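Local coordinates for protein transcriptional regulator (Thermus thermophilus, PDB 2H0A) that probably regulates transcription as a CcpA-like repressor, its modelled chain having the two-lobed fold of periplasmic binding proteins, at residues P115-A120 and L175-P180; E22-E27 and R239-L244. One frame throughout, in Å; residues are numbered along the deposited sequence.

Contact 1 of 2, residues P115-A120 and L175-P180; sequences PIFAIA and LEKASP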
loop_
_atom_site.group_PDB
_atom_site.type_symbol
_atom_site.label_atom_id
_atom_site.label_comp_id
_atom_site.label_asym_id
_atom_site.label_seq_id
_atom_site.Cartn_x
_atom_site.Cartn_y
_atom_site.Cartn_z
ATOM N N PRO A 115 -9.981 -15.836 25.308
ATOM C CA PRO A 115 -10.247 -16.267 23.929
ATOM C C PRO A 115 -9.167 -15.874 22.927
ATOM O O PRO A 115 -8.584 -14.797 23.000
ATOM C CB PRO A 115 -11.582 -15.609 23.619
ATOM C CG PRO A 115 -11.505 -14.351 24.421
ATOM C CD PRO A 115 -10.985 -14.848 25.733
ATOM N N ILE A 116 -8.918 -16.761 21.980
ATOM C CA ILE A 116 -7.909 -16.543 20.963
ATOM C C ILE A 116 -8.533 -16.061 19.649
ATOM O O ILE A 116 -9.443 -16.701 19.103
ATOM C CB ILE A 116 -7.137 -17.842 20.716
ATOM C CG1 ILE A 116 -6.491 -18.304 22.026
ATOM C CG2 ILE A 116 -6.117 -17.631 19.613
ATOM C CD1 ILE A 116 -5.982 -19.731 22.006
ATOM N N PHE A 117 -8.046 -14.924 19.157
ATOM C CA PHE A 117 -8.534 -14.344 17.913
ATOM C C PHE A 117 -7.406 -14.361 16.900
ATOM O O PHE A 117 -6.234 -14.472 17.260
ATOM C CB PHE A 117 -8.982 -12.891 18.106
ATOM C CG PHE A 117 -10.112 -12.716 19.074
ATOM C CD1 PHE A 117 -9.869 -12.613 20.435
ATOM C CD2 PHE A 117 -11.426 -12.648 18.620
ATOM C CE1 PHE A 117 -10.905 -12.440 21.331
ATOM C CE2 PHE A 117 -12.474 -12.476 19.508
ATOM C CZ PHE A 117 -12.212 -12.372 20.872
ATOM N N ALA A 118 -7.767 -14.232 15.632
ATOM C CA ALA A 118 -6.789 -14.229 14.563
ATOM C C ALA A 118 -7.136 -13.179 13.513
ATOM O O ALA A 118 -8.312 -12.853 13.293
ATOM C CB ALA A 118 -6.719 -15.607 13.922
ATOM N N ILE A 119 -6.099 -12.643 12.878
ATOM C CA ILE A 119 -6.271 -11.644 11.838
ATOM C C ILE A 119 -5.751 -12.250 10.539
ATOM O O ILE A 119 -4.620 -12.737 10.476
ATOM C CB ILE A 119 -5.492 -10.336 12.159
ATOM C CG1 ILE A 119 -5.888 -9.817 13.543
ATOM C CG2 ILE A 119 -5.807 -9.268 11.117
ATOM C CD1 ILE A 119 -5.210 -8.540 13.942
ATOM N N ALA A 120 -6.596 -12.235 9.513
ATOM C CA ALA A 120 -6.241 -12.778 8.212
ATOM C C ALA A 120 -6.094 -11.652 7.197
ATOM O O ALA A 120 -7.003 -10.839 7.015
ATOM C CB ALA A 120 -7.309 -13.761 7.759
ATOM N N LEU A 175 -12.531 -6.591 20.819
ATOM C CA LEU A 175 -12.890 -6.052 22.120
ATOM C C LEU A 175 -14.381 -5.982 22.388
ATOM O O LEU A 175 -14.790 -5.909 23.545
ATOM C CB LEU A 175 -12.264 -4.675 22.320
ATOM C CG LEU A 175 -10.743 -4.726 22.512
ATOM C CD1 LEU A 175 -10.177 -3.319 22.501
ATOM C CD2 LEU A 175 -10.401 -5.443 23.818
ATOM N N GLU A 176 -15.206 -5.994 21.343
ATOM C CA GLU A 176 -16.640 -5.960 21.584
ATOM C C GLU A 176 -17.176 -7.385 21.729
ATOM O O GLU A 176 -18.338 -7.602 22.086
ATOM C CB GLU A 176 -17.379 -5.168 20.490
ATOM C CG GLU A 176 -16.816 -5.258 19.089
ATOM C CD GLU A 176 -17.474 -4.260 18.122
ATOM O OE1 GLU A 176 -17.477 -3.042 18.421
ATOM O OE2 GLU A 176 -17.981 -4.695 17.058
ATOM N N LYS A 177 -16.294 -8.350 21.487
ATOM C CA LYS A 177 -16.626 -9.767 21.610
ATOM C C LYS A 177 -16.061 -10.345 22.916
ATOM O O LYS A 177 -16.531 -11.371 23.406
ATOM C CB LYS A 177 -16.057 -10.563 20.427
ATOM C CG LYS A 177 -16.813 -10.413 19.119
ATOM C CD LYS A 177 -16.191 -11.297 18.034
ATOM C CE LYS A 177 -16.848 -11.111 16.657
ATOM N NZ LYS A 177 -18.196 -11.744 16.517
ATOM N N ALA A 178 -15.051 -9.682 23.472
ATOM C CA ALA A 178 -14.429 -10.157 24.697
ATOM C C ALA A 178 -13.641 -9.084 25.434
ATOM O O ALA A 178 -13.145 -8.126 24.846
ATOM C CB ALA A 178 -13.514 -11.338 24.382
ATOM N N SER A 179 -13.525 -9.260 26.739
ATOM C CA SER A 179 -12.789 -8.321 27.560
ATOM C C SER A 179 -11.413 -8.913 27.811
ATOM O O SER A 179 -11.194 -10.110 27.610
ATOM C CB SER A 179 -13.501 -8.102 28.897
ATOM O OG SER A 179 -13.349 -9.224 29.750
ATOM N N PRO A 180 -10.458 -8.076 28.233
ATOM C CA PRO A 180 -9.116 -8.584 28.501
ATOM C C PRO A 180 -9.226 -9.596 29.634
ATOM O O PRO A 180 -10.129 -9.504 30.468
ATOM C CB PRO A 180 -8.358 -7.327 28.920
ATOM C CG PRO A 180 -9.051 -6.247 28.148
ATOM C CD PRO A 180 -10.498 -6.609 28.342
#
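Lys177 is the first residue of 175-180 to meet the strand side, and it does so with its aliphatic part. Its CB lies 4.2 Å from Phe117 CE2, and the same ring carbon is about as close to Lys177 CD, so the lysine chain passes the ring obliquely at CE2. The chain is extended as far as CE and bends only at chi4 (-75°), which carries NZ off to the side remote from the strand. Ala178 follows and makes the central contact. Its CB sits at the edge of the Phe117 ring, near the ring plane and 3.9 Å from CZ, while Pro115 CG approaches the same methyl at 3.6 Å. Phe117 holds its CG anti to its own carbonyl carbon (chi1 -61°), and the far end of the ring is thereby presented to the loop. The loop closes a beta-alpha-beta crossover of the periplasmic binding protein-like fold: strand 157-160 leads through helix 164-175 into strand 182-185, and strand 116-121 lies between these two parallel strands. Phe174 of that helix also meets the Phe117 ring, and Asn183 of strand 182-185 pairs through its backbone with Pro115 and Phe117.

Contact 2 of 2, residues E22-E27 and R239-L244; sequences EGVLLE and RAAQLL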
loop_
_atom_site.group_PDB
_atom_site.type_symbol
_atom_site.label_atom_id
_atom_site.label_comp_id
_atom_site.label_asym_id
_atom_site.label_seq_id
_atom_site.Cartn_x
_atom_site.Cartn_y
_atom_site.Cartn_z
ATOM N N GLU A 22 21.318 -9.354 -2.529
ATOM C CA GLU A 22 22.440 -8.453 -2.776
ATOM C C GLU A 22 23.664 -8.948 -2.032
ATOM O O GLU A 22 24.746 -9.072 -2.600
ATOM C CB GLU A 22 22.114 -7.037 -2.303
ATOM C CG GLU A 22 20.950 -6.390 -3.038
ATOM C CD GLU A 22 20.820 -4.905 -2.729
ATOM O OE1 GLU A 22 20.764 -4.542 -1.532
ATOM O OE2 GLU A 22 20.767 -4.098 -3.685
ATOM N N GLY A 23 23.484 -9.220 -0.747
ATOM C CA GLY A 23 24.585 -9.711 0.054
ATOM C C GLY A 23 25.329 -10.804 -0.678
ATOM O O GLY A 23 26.561 -10.815 -0.704
ATOM N N VAL A 24 24.581 -11.719 -1.285
ATOM C CA VAL A 24 25.191 -12.820 -2.012
ATOM C C VAL A 24 25.724 -12.406 -3.377
ATOM O O VAL A 24 26.933 -12.377 -3.582
ATOM C CB VAL A 24 24.194 -13.991 -2.178
ATOM C CG1 VAL A 24 24.774 -15.071 -3.076
ATOM C CG2 VAL A 24 23.875 -14.575 -0.824
ATOM N N LEU A 25 24.829 -12.051 -4.292
ATOM C CA LEU A 25 25.222 -11.680 -5.647
ATOM C C LEU A 25 26.372 -10.688 -5.796
ATOM O O LEU A 25 27.223 -10.869 -6.665
ATOM C CB LEU A 25 24.003 -11.175 -6.413
ATOM C CG LEU A 25 22.982 -12.261 -6.741
ATOM C CD1 LEU A 25 21.835 -11.640 -7.519
ATOM C CD2 LEU A 25 23.641 -13.376 -7.549
ATOM N N LEU A 26 26.407 -9.653 -4.958
ATOM C CA LEU A 26 27.470 -8.657 -5.047
ATOM C C LEU A 26 28.820 -9.183 -4.580
ATOM O O LEU A 26 29.849 -8.565 -4.821
ATOM C CB LEU A 26 27.112 -7.396 -4.256
ATOM C CG LEU A 26 25.807 -6.673 -4.623
ATOM C CD1 LEU A 26 25.706 -5.409 -3.779
ATOM C CD2 LEU A 26 25.754 -6.325 -6.109
ATOM N N GLU A 27 28.823 -10.318 -3.899
ATOM C CA GLU A 27 30.070 -10.918 -3.445
ATOM C C GLU A 27 30.725 -11.618 -4.637
ATOM O O GLU A 27 31.943 -11.759 -4.700
ATOM C CB GLU A 27 29.790 -11.939 -2.336
ATOM C CG GLU A 27 30.998 -12.781 -1.946
ATOM C CD GLU A 27 31.784 -12.183 -0.801
ATOM O OE1 GLU A 27 31.247 -12.161 0.327
ATOM O OE2 GLU A 27 32.930 -11.736 -1.026
ATOM N N ARG A 239 19.758 -17.757 -0.315
ATOM C CA ARG A 239 19.716 -19.107 -0.868
ATOM C C ARG A 239 19.237 -19.045 -2.311
ATOM O O ARG A 239 19.756 -19.745 -3.180
ATOM C CB ARG A 239 18.781 -20.006 -0.050
ATOM C CG ARG A 239 18.591 -21.407 -0.635
ATOM C CD ARG A 239 19.937 -22.113 -0.885
ATOM N NE ARG A 239 20.751 -22.175 0.329
ATOM C CZ ARG A 239 21.995 -22.634 0.375
ATOM N NH1 ARG A 239 22.580 -23.079 -0.732
ATOM N NH2 ARG A 239 22.657 -22.631 1.522
ATOM N N ALA A 240 18.239 -18.200 -2.556
ATOM C CA ALA A 240 17.697 -18.017 -3.897
ATOM C C ALA A 240 18.806 -17.541 -4.836
ATOM O O ALA A 240 18.894 -17.968 -5.985
ATOM C CB ALA A 240 16.588 -16.996 -3.860
ATOM N N ALA A 241 19.653 -16.648 -4.337
ATOM C CA ALA A 241 20.753 -16.132 -5.133
ATOM C C ALA A 241 21.770 -17.235 -5.462
ATOM O O ALA A 241 22.153 -17.405 -6.622
ATOM C CB ALA A 241 21.440 -14.982 -4.390
ATOM N N GLN A 242 22.196 -17.986 -4.445
ATOM C CA GLN A 242 23.172 -19.057 -4.633
ATOM C C GLN A 242 22.749 -20.072 -5.683
ATOM O O GLN A 242 23.543 -20.442 -6.540
ATOM C CB GLN A 242 23.439 -19.783 -3.313
ATOM C CG GLN A 242 24.416 -20.958 -3.439
ATOM C CD GLN A 242 25.850 -20.544 -3.787
ATOM O OE1 GLN A 242 26.621 -21.349 -4.321
ATOM N NE2 GLN A 242 26.214 -19.301 -3.473
ATOM N N LEU A 243 21.504 -20.526 -5.609
ATOM C CA LEU A 243 20.989 -21.495 -6.570
ATOM C C LEU A 243 21.112 -20.914 -7.960
ATOM O O LEU A 243 21.543 -21.595 -8.887
ATOM C CB LEU A 243 19.516 -21.817 -6.296
ATOM C CG LEU A 243 19.154 -22.618 -5.042
ATOM C CD1 LEU A 243 17.665 -22.535 -4.802
ATOM C CD2 LEU A 243 19.585 -24.060 -5.205
ATOM N N LEU A 244 20.734 -19.645 -8.093
ATOM C CA LEU A 244 20.790 -18.947 -9.372
ATOM C C LEU A 244 22.201 -18.978 -9.940
ATOM O O LEU A 244 22.392 -19.292 -11.115
ATOM C CB LEU A 244 20.339 -17.498 -9.202
ATOM C CG LEU A 244 20.200 -16.695 -10.494
ATOM C CD1 LEU A 244 19.104 -17.292 -11.352
ATOM C CD2 LEU A 244 19.887 -15.255 -10.161
#
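No aromatic ring takes part where Val24 meets Ala241; the amide of Gln242 only lies alongside Val24, and no hydrogen bond joins the two helices here. The contact is carried instead by the methyl group of Ala241, which meets two adjacent branched side chains of the other helix. Ala241 points its CB from segment 239-244 at the neighbouring helix, where Val24 CG1 meets it at 3.6 Å and Val24 CB stands 3.7 Å from it. Because Val24 has CG1 anti to its backbone N (chi1 173°), this branch reaches over the alanine to the backbone N of the next residue, Gln242, 4.1 Å from CG1. Leu25 comes in from beside Val24, with its CG 3.9 Å from Ala241 CB and its CD2 a little farther off, at 4.2 Å. The backbones draw closest at this pair, the CA atoms of Leu25 and Ala241 being 6.3 Å apart, a separation for which the small alanine is well suited. Helices 12-25 and 233-248 thus pack side by side against the parallel part of the mixed sheet, which includes strands 2-6, 31-34 and 81-84. Leu25 also touches Ser3 and Leu32 of that sheet, Leu244 touches Ser3 and Val82, and Val24 extends the helix contact to Ala238. With aliphatic carbons doing nearly all the touching, what fastens the two helices here is probably the fit of their surfaces and the exclusion of water, with little directional bonding.

Contacts 1 and 2 illustrate how one alpha/beta plan is tied together in two separate halves of a chain. Their centres are 42 Å apart, on opposite sides of the chain's centre, and their nearest atoms remain about 26 Å from each other, so the two do not touch. In sequence they are nested: helices 12-25 and 233-248 of contact 2 close a long loop of chain that contains the whole of contact 1. Contact 2 therefore brings a late helix back to the lobe in which the chain begins, as expected for a periplasmic binding protein-like fold, whereas contact 1 joins a strand and a connecting loop within the other lobe.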